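Putative XRE-family transcriptional regulator (Rhodococcus sp., PDB 2OFY) probably binds DNA through a helix-turn-helix domain of the XRE family, consistent with a role as a transcriptional regulator. Local coordinates at residues A[9-12]-A[13-17]; A[42-45]-A[46-50]. All coordinates share one frame; numbering follows the deposited sequence. Where two conformers were deposited one is given.

Both contacts are local, each joining side chains of successive helical turns. Contact 1 lies near the start of helix 8-25, and contact 2 runs through helix 41-48 to its C-terminal end. The latter is the second helix of the helix-turn-helix, the position that usually reads DNA in this family. Their centres are about 12 Å apart, and they meet where helix 41-48 ends: Leu11 CD1 lies 4.2 Å from Gly50 O, and Gln15 CG lies 4.2 Å from Gly50 CA. Contact 1 also borders the second subunit through Arg13 and Leu17, whereas contact 2 meets no other chain of the assembly.

Contact 1 of 2, residues A[9-12]-A[13-17]; sequences EELE and RGQRL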
ATOM      1  N   GLU A   9      10.108   1.595 -13.755  1.00 20.04           N
ATOM      2  CA  GLU A   9       9.849   0.643 -12.658  1.00 19.20           C
ATOM      3  C   GLU A   9       8.499   0.869 -11.948  1.00 19.82           C
ATOM      4  O   GLU A   9       7.752  -0.093 -11.652  1.00 20.23           O
ATOM      5  CB  GLU A   9      11.051   0.666 -11.694  1.00 20.17           C
ATOM      6  CG  GLU A   9      12.367   0.242 -12.366  1.00 23.38           C
ATOM      7  CD  GLU A   9      12.845   1.115 -13.575  1.00 32.59           C
ATOM      8  OE1 GLU A   9      13.130   2.356 -13.448  1.00 29.41           O
ATOM      9  OE2 GLU A   9      12.962   0.526 -14.682  1.00 36.15           O
ATOM     10  N   GLU A  10       8.150   2.121 -11.685  1.00 18.88           N
ATOM     11  CA  GLU A  10       6.860   2.436 -11.094  1.00 20.48           C
ATOM     12  C   GLU A  10       5.657   2.037 -11.960  1.00 20.66           C
ATOM     13  O   GLU A  10       4.681   1.453 -11.495  1.00 20.18           O
ATOM     14  CB  GLU A  10       6.777   3.898 -10.738  1.00 21.09           C
ATOM     15  CG  GLU A  10       7.715   4.237  -9.549  1.00 22.54           C
ATOM     16  CD  GLU A  10       8.036   5.687  -9.432  1.00 25.12           C
ATOM     17  OE1 GLU A  10       7.798   6.438 -10.401  1.00 24.06           O
ATOM     18  OE2 GLU A  10       8.546   6.090  -8.356  1.00 24.92           O
ATOM     19  N   LEU A  11       5.735   2.388 -13.240  1.00 20.12           N
ATOM     20  CA  LEU A  11       4.632   2.036 -14.144  1.00 19.98           C
ATOM     21  C   LEU A  11       4.477   0.537 -14.225  1.00 21.00           C
ATOM     22  O   LEU A  11       3.341  -0.011 -14.148  1.00 20.83           O
ATOM     23  CB  LEU A  11       4.925   2.651 -15.513  1.00 20.93           C
ATOM     24  CG  LEU A  11       3.968   2.239 -16.648  1.00 19.89           C
ATOM     25  CD1 LEU A  11       2.539   2.625 -16.231  1.00 26.45           C
ATOM     26  CD2 LEU A  11       4.365   2.827 -18.010  1.00 21.37           C
ATOM     27  N   GLU A  12       5.609  -0.148 -14.371  1.00 19.53           N
ATOM     28  CA  GLU A  12       5.557  -1.603 -14.487  1.00 21.42           C
ATOM     29  C   GLU A  12       4.997  -2.247 -13.202  1.00 19.78           C
ATOM     30  O   GLU A  12       4.195  -3.185 -13.296  1.00 19.91           O
ATOM     31  CB  GLU A  12       6.939  -2.142 -14.823  1.00 20.84           C
ATOM     32  CG  GLU A  12       6.934  -3.588 -15.254  1.00 26.12           C
ATOM     33  CD  GLU A  12       8.321  -4.061 -15.667  1.00 28.17           C
ATOM     34  OE1 GLU A  12       9.337  -3.682 -15.029  1.00 32.45           O
ATOM     35  OE2 GLU A  12       8.389  -4.788 -16.666  1.00 30.45           O
ATOM     36  N   ARG A  13       5.391  -1.763 -12.019  1.00 19.80           N
ATOM     37  CA  ARG A  13       4.800  -2.304 -10.771  1.00 19.28           C
ATOM     38  C   ARG A  13       3.291  -2.123 -10.689  1.00 20.13           C
ATOM     39  O   ARG A  13       2.551  -3.013 -10.245  1.00 18.82           O
ATOM     40  CB  ARG A  13       5.393  -1.602  -9.540  1.00 21.37           C
ATOM     41  CG  ARG A  13       6.820  -1.898  -9.269  1.00 22.70           C
ATOM     42  CD  ARG A  13       7.124  -1.414  -7.837  1.00 25.06           C
ATOM     43  NE  ARG A  13       8.553  -1.419  -7.599  1.00 33.24           N
ATOM     44  CZ  ARG A  13       9.325  -0.342  -7.651  1.00 33.29           C
ATOM     45  NH1 ARG A  13       8.810   0.860  -7.916  1.00 35.70           N
ATOM     46  NH2 ARG A  13      10.616  -0.468  -7.447  1.00 33.27           N
ATOM     47  N   GLY A  14       2.835  -0.939 -11.091  1.00 19.96           N
ATOM     48  CA  GLY A  14       1.397  -0.619 -11.124  1.00 20.60           C
ATOM     49  C   GLY A  14       0.693  -1.590 -12.047  1.00 20.78           C
ATOM     50  O   GLY A  14      -0.377  -2.109 -11.743  1.00 19.33           O
ATOM     51  N   GLN A  15       1.261  -1.794 -13.241  1.00 19.77           N
ATOM     52  CA  GLN A  15       0.667  -2.741 -14.222  1.00 19.90           C
ATOM     53  C   GLN A  15       0.630  -4.173 -13.697  1.00 20.51           C
ATOM     54  O   GLN A  15      -0.402  -4.849 -13.817  1.00 20.38           O
ATOM     55  CB  GLN A  15       1.459  -2.650 -15.523  1.00 21.23           C
ATOM     56  CG  GLN A  15       1.039  -1.300 -16.166  1.00 18.20           C
ATOM     57  CD  GLN A  15       1.874  -0.934 -17.370  1.00 21.23           C
ATOM     58  OE1 GLN A  15       2.965  -1.518 -17.599  1.00 22.31           O
ATOM     59  NE2 GLN A  15       1.362   0.035 -18.175  1.00 23.76           N
ATOM     60  N   ARG A  16       1.731  -4.652 -13.118  1.00 18.97           N
ATOM     61  CA  ARG A  16       1.711  -5.996 -12.516  1.00 19.87           C
ATOM     62  C   ARG A  16       0.654  -6.152 -11.443  1.00 19.24           C
ATOM     63  O   ARG A  16      -0.020  -7.169 -11.360  1.00 18.66           O
ATOM     64  CB  ARG A  16       3.081  -6.285 -11.843  1.00 19.40           C
ATOM     65  CG  ARG A  16       4.150  -6.395 -12.843  1.00 23.44           C
ATOM     66  CD  ARG A  16       5.348  -6.798 -12.038  1.00 22.70           C
ATOM     67  NE  ARG A  16       6.544  -6.432 -12.679  1.00 26.80           N
ATOM     68  CZ  ARG A  16       7.712  -6.378 -12.049  1.00 26.67           C
ATOM     69  NH1 ARG A  16       7.786  -6.667 -10.740  1.00 25.11           N
ATOM     70  NH2 ARG A  16       8.780  -6.045 -12.734  1.00 24.15           N
ATOM     71  N   LEU A  17       0.550  -5.137 -10.586  1.00 18.39           N
ATOM     72  CA  LEU A  17      -0.416  -5.157  -9.490  1.00 17.65           C
ATOM     73  C   LEU A  17      -1.812  -5.288 -10.082  1.00 19.11           C
ATOM     74  O   LEU A  17      -2.621  -6.100  -9.631  1.00 19.47           O
ATOM     75  CB  LEU A  17      -0.274  -3.876  -8.646  1.00 16.97           C
ATOM     76  CG  LEU A  17      -1.342  -3.731  -7.553  1.00 18.13           C
ATOM     77  CD1 LEU A  17      -1.293  -4.857  -6.470  1.00 19.05           C
ATOM     78  CD2 LEU A  17      -1.172  -2.343  -6.938  1.00 17.77           C
TER
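Residues 9-12 and 13-17 form consecutive turns of one alpha helix, with Arg13 N bonded to Glu9 O, Gly14 N to Glu10 O, Gln15 N to Leu11 O and Arg16 N to Glu12 O in an unbroken i to i+4 ladder, each bond 2.9 to 3.0 Å long. This is the first helix of the XRE-family helix-turn-helix domain, and one pair of its charged side chains, Glu12 and Arg16, is linked at i, i+4 spacing. Glu12 throws CG anti to the backbone N (chi1 -167°) and extends beyond it, while Arg16 starts beside its own N, and the two chains converge from neighbouring turns. Glu12 OE1 meets Arg16 NH2 at 3.3 Å in a salt bridge whose hydrogen bond is weak and bent (130°), carboxylate and guanidinium planes lying 51° apart. With an alanine in place of Arg16, the Glu12 carboxylate would probably lose this charged mate and be freer to turn. Arg13 reaches back over Glu9: its CG is 3.1 Å from Glu9 O, which lies over one face of the guanidinium, while Glu10 CG sits at the edge. The polar end is fixed elsewhere, NH2 giving a hydrogen bond to Thr79 O near the C-terminus, and Phe58 of the second subunit packs on Arg13. Glu10 likewise turns its carboxylate to another partner, OE1 accepting from Thr7 N. On another side of the helix, Leu11 and Gln15 cross obliquely; the amide NE2 of Gln15 rests 3.4 Å from Leu11 CD1 and 3.7 Å from Leu11 CG.

Contact 2 of 2, residues A[42-45]-A[46-50]; sequences ETLR and KIETG
Arg45 O is gripped twice by Thr49, whose OG1 donates at 2.7 Å and whose backbone N donates at 3.0 Å, the two arriving from opposite faces of the carbonyl plane. The hydroxyl gets there because chi1 of 61° sets OG1 between the backbone N and the carbonyl carbon, folded back onto the preceding turn; OG1 also bonds to Arg51 NE. Upstream the helix is regular, Ile47 N meeting Thr43 O at 2.7 Å and Glu48 N meeting Leu44 O at 2.8 Å. A Schellman motif then closes helix 41-48, the presumed recognition helix of the helix-turn-helix: Arg51 N reaches Lys46 O and Gly50 N reaches Ile47 O, with Gly50 at positive phi as the C-prime residue. Thr43 CG2 touches CD1 of the buried Ile47 at 3.7 Å, and Ile47 continues into Leu21, Thr59 and Ile60 of helices 8-25 and 57-66. Leu44 packs on Met30 and Val33 of helix 30-37, the helix-turn-helix partner, and lays its CG 3.9 Å from Glu48 OE2. That carboxylate oxygen is paired with Arg25 NE in a salt bridge tying the helix to helix 8-25. Lys46, partly exposed, runs extended from the following turn, its CG 3.4 Å from Glu42 O.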
ATOM      1  N   GLU A  42     -14.989   2.731 -11.858  1.00 17.31           N
ATOM      2  CA  GLU A  42     -13.932   3.462 -12.541  1.00 18.59           C
ATOM      3  C   GLU A  42     -12.572   3.316 -11.866  1.00 17.15           C
ATOM      4  O   GLU A  42     -11.582   3.056 -12.535  1.00 16.18           O
ATOM      5  CB  GLU A  42     -14.275   4.950 -12.839  1.00 18.21           C
ATOM      6  CG  GLU A  42     -14.783   5.079 -14.297  1.00 26.27           C
ATOM      7  CD  GLU A  42     -14.156   4.022 -15.240  1.00 32.63           C
ATOM      8  OE1 GLU A  42     -14.918   3.321 -15.968  1.00 33.11           O
ATOM      9  OE2 GLU A  42     -12.901   3.842 -15.197  1.00 37.92           O
ATOM     10  N   THR A  43     -12.530   3.445 -10.547  1.00 16.51           N
ATOM     11  CA  THR A  43     -11.273   3.254  -9.824  1.00 16.24           C
ATOM     12  C   THR A  43     -10.721   1.825  -9.996  1.00 15.96           C
ATOM     13  O   THR A  43      -9.522   1.656 -10.301  1.00 14.70           O
ATOM     14  CB  THR A  43     -11.416   3.756  -8.348  1.00 16.94           C
ATOM     15  OG1 THR A  43     -11.640   5.171  -8.358  1.00 19.51           O
ATOM     16  CG2 THR A  43     -10.211   3.345  -7.508  1.00 18.77           C
ATOM     17  N   LEU A  44     -11.590   0.818  -9.860  1.00 14.49           N
ATOM     18  CA  LEU A  44     -11.144  -0.592  -9.950  1.00 15.38           C
ATOM     19  C   LEU A  44     -10.608  -0.848 -11.365  1.00 14.67           C
ATOM     20  O   LEU A  44      -9.543  -1.441 -11.514  1.00 14.03           O
ATOM     21  CB  LEU A  44     -12.311  -1.516  -9.665  1.00 15.58           C
ATOM     22  CG  LEU A  44     -11.890  -2.988  -9.670  1.00 15.53           C
ATOM     23  CD1 LEU A  44     -10.702  -3.245  -8.754  1.00 20.63           C
ATOM     24  CD2 LEU A  44     -13.125  -3.843  -9.328  1.00 17.67           C
ATOM     25  N   ARG A  45     -11.314  -0.344 -12.377  1.00 14.85           N
ATOM     26  CA  ARG A  45     -10.862  -0.466 -13.761  0.50 14.79           C
ATOM     27  C   ARG A  45      -9.461   0.106 -13.957  1.00 13.75           C
ATOM     28  O   ARG A  45      -8.612  -0.498 -14.595  1.00 14.02           O
ATOM     29  CB  ARG A  45     -11.839   0.241 -14.714  0.50 14.76           C
ATOM     30  CG  ARG A  45     -11.476   0.050 -16.188  0.50 16.59           C
ATOM     31  CD  ARG A  45     -12.426   0.790 -17.124  0.50 17.12           C
ATOM     32  NE  ARG A  45     -13.829   0.693 -16.719  0.50 24.09           N
ATOM     33  CZ  ARG A  45     -14.636  -0.343 -16.950  0.50 23.77           C
ATOM     34  NH1 ARG A  45     -14.206  -1.424 -17.596  0.50 25.31           N
ATOM     35  NH2 ARG A  45     -15.898  -0.286 -16.535  0.50 23.79           N
ATOM     36  N   LYS A  46      -9.274   1.337 -13.468  1.00 13.89           N
ATOM     37  CA  LYS A  46      -7.996   1.981 -13.595  1.00 13.37           C
ATOM     38  C   LYS A  46      -6.954   1.218 -12.822  1.00 14.06           C
ATOM     39  O   LYS A  46      -5.833   1.061 -13.308  1.00 13.82           O
ATOM     40  CB  LYS A  46      -8.115   3.403 -13.066  1.00 12.19           C
ATOM     41  CG  LYS A  46      -8.837   4.299 -14.094  1.00 13.79           C
ATOM     42  CD  LYS A  46      -9.011   5.717 -13.494  1.00 20.31           C
ATOM     43  CE  LYS A  46      -9.759   6.584 -14.515  1.00 22.35           C
ATOM     44  NZ  LYS A  46     -10.307   7.848 -13.941  1.00 27.35           N
ATOM     45  N   ILE A  47      -7.297   0.731 -11.626  1.00 15.09           N
ATOM     46  CA  ILE A  47      -6.275  -0.078 -10.878  1.00 16.41           C
ATOM     47  C   ILE A  47      -5.910  -1.343 -11.700  1.00 17.38           C
ATOM     48  O   ILE A  47      -4.742  -1.664 -11.888  1.00 17.94           O
ATOM     49  CB  ILE A  47      -6.773  -0.473  -9.472  1.00 16.37           C
ATOM     50  CG1 ILE A  47      -6.777   0.795  -8.577  1.00 17.41           C
ATOM     51  CG2 ILE A  47      -5.863  -1.599  -8.903  1.00 19.08           C
ATOM     52  CD1 ILE A  47      -7.708   0.559  -7.369  1.00 27.23           C
ATOM     53  N   GLU A  48      -6.923  -2.054 -12.198  1.00 17.26           N
ATOM     54  CA  GLU A  48      -6.693  -3.328 -12.865  1.00 17.17           C
ATOM     55  C   GLU A  48      -5.862  -3.178 -14.143  1.00 17.19           C
ATOM     56  O   GLU A  48      -5.171  -4.127 -14.589  1.00 17.71           O
ATOM     57  CB  GLU A  48      -8.043  -3.981 -13.197  1.00 16.04           C
ATOM     58  CG  GLU A  48      -8.678  -4.596 -11.997  1.00 16.33           C
ATOM     59  CD  GLU A  48      -9.930  -5.423 -12.340  1.00 18.62           C
ATOM     60  OE1 GLU A  48     -10.432  -5.338 -13.471  1.00 19.36           O
ATOM     61  OE2 GLU A  48     -10.371  -6.137 -11.432  1.00 20.84           O
ATOM     62  N   THR A  49      -5.992  -2.007 -14.771  1.00 16.34           N
ATOM     63  CA  THR A  49      -5.363  -1.743 -16.054  1.00 17.57           C
ATOM     64  C   THR A  49      -4.136  -0.851 -15.945  1.00 17.64           C
ATOM     65  O   THR A  49      -3.585  -0.413 -16.990  1.00 18.04           O
ATOM     66  CB  THR A  49      -6.373  -1.147 -17.067  1.00 16.91           C
ATOM     67  OG1 THR A  49      -6.866   0.100 -16.523  1.00 18.01           O
ATOM     68  CG2 THR A  49      -7.522  -2.124 -17.301  1.00 19.08           C
ATOM     69  N   GLY A  50      -3.716  -0.565 -14.723  1.00 16.27           N
ATOM     70  CA  GLY A  50      -2.504   0.207 -14.390  1.00 17.13           C
ATOM     71  C   GLY A  50      -2.555   1.684 -14.743  1.00 18.26           C
ATOM     72  O   GLY A  50      -1.515   2.292 -15.060  1.00 18.63           O
TER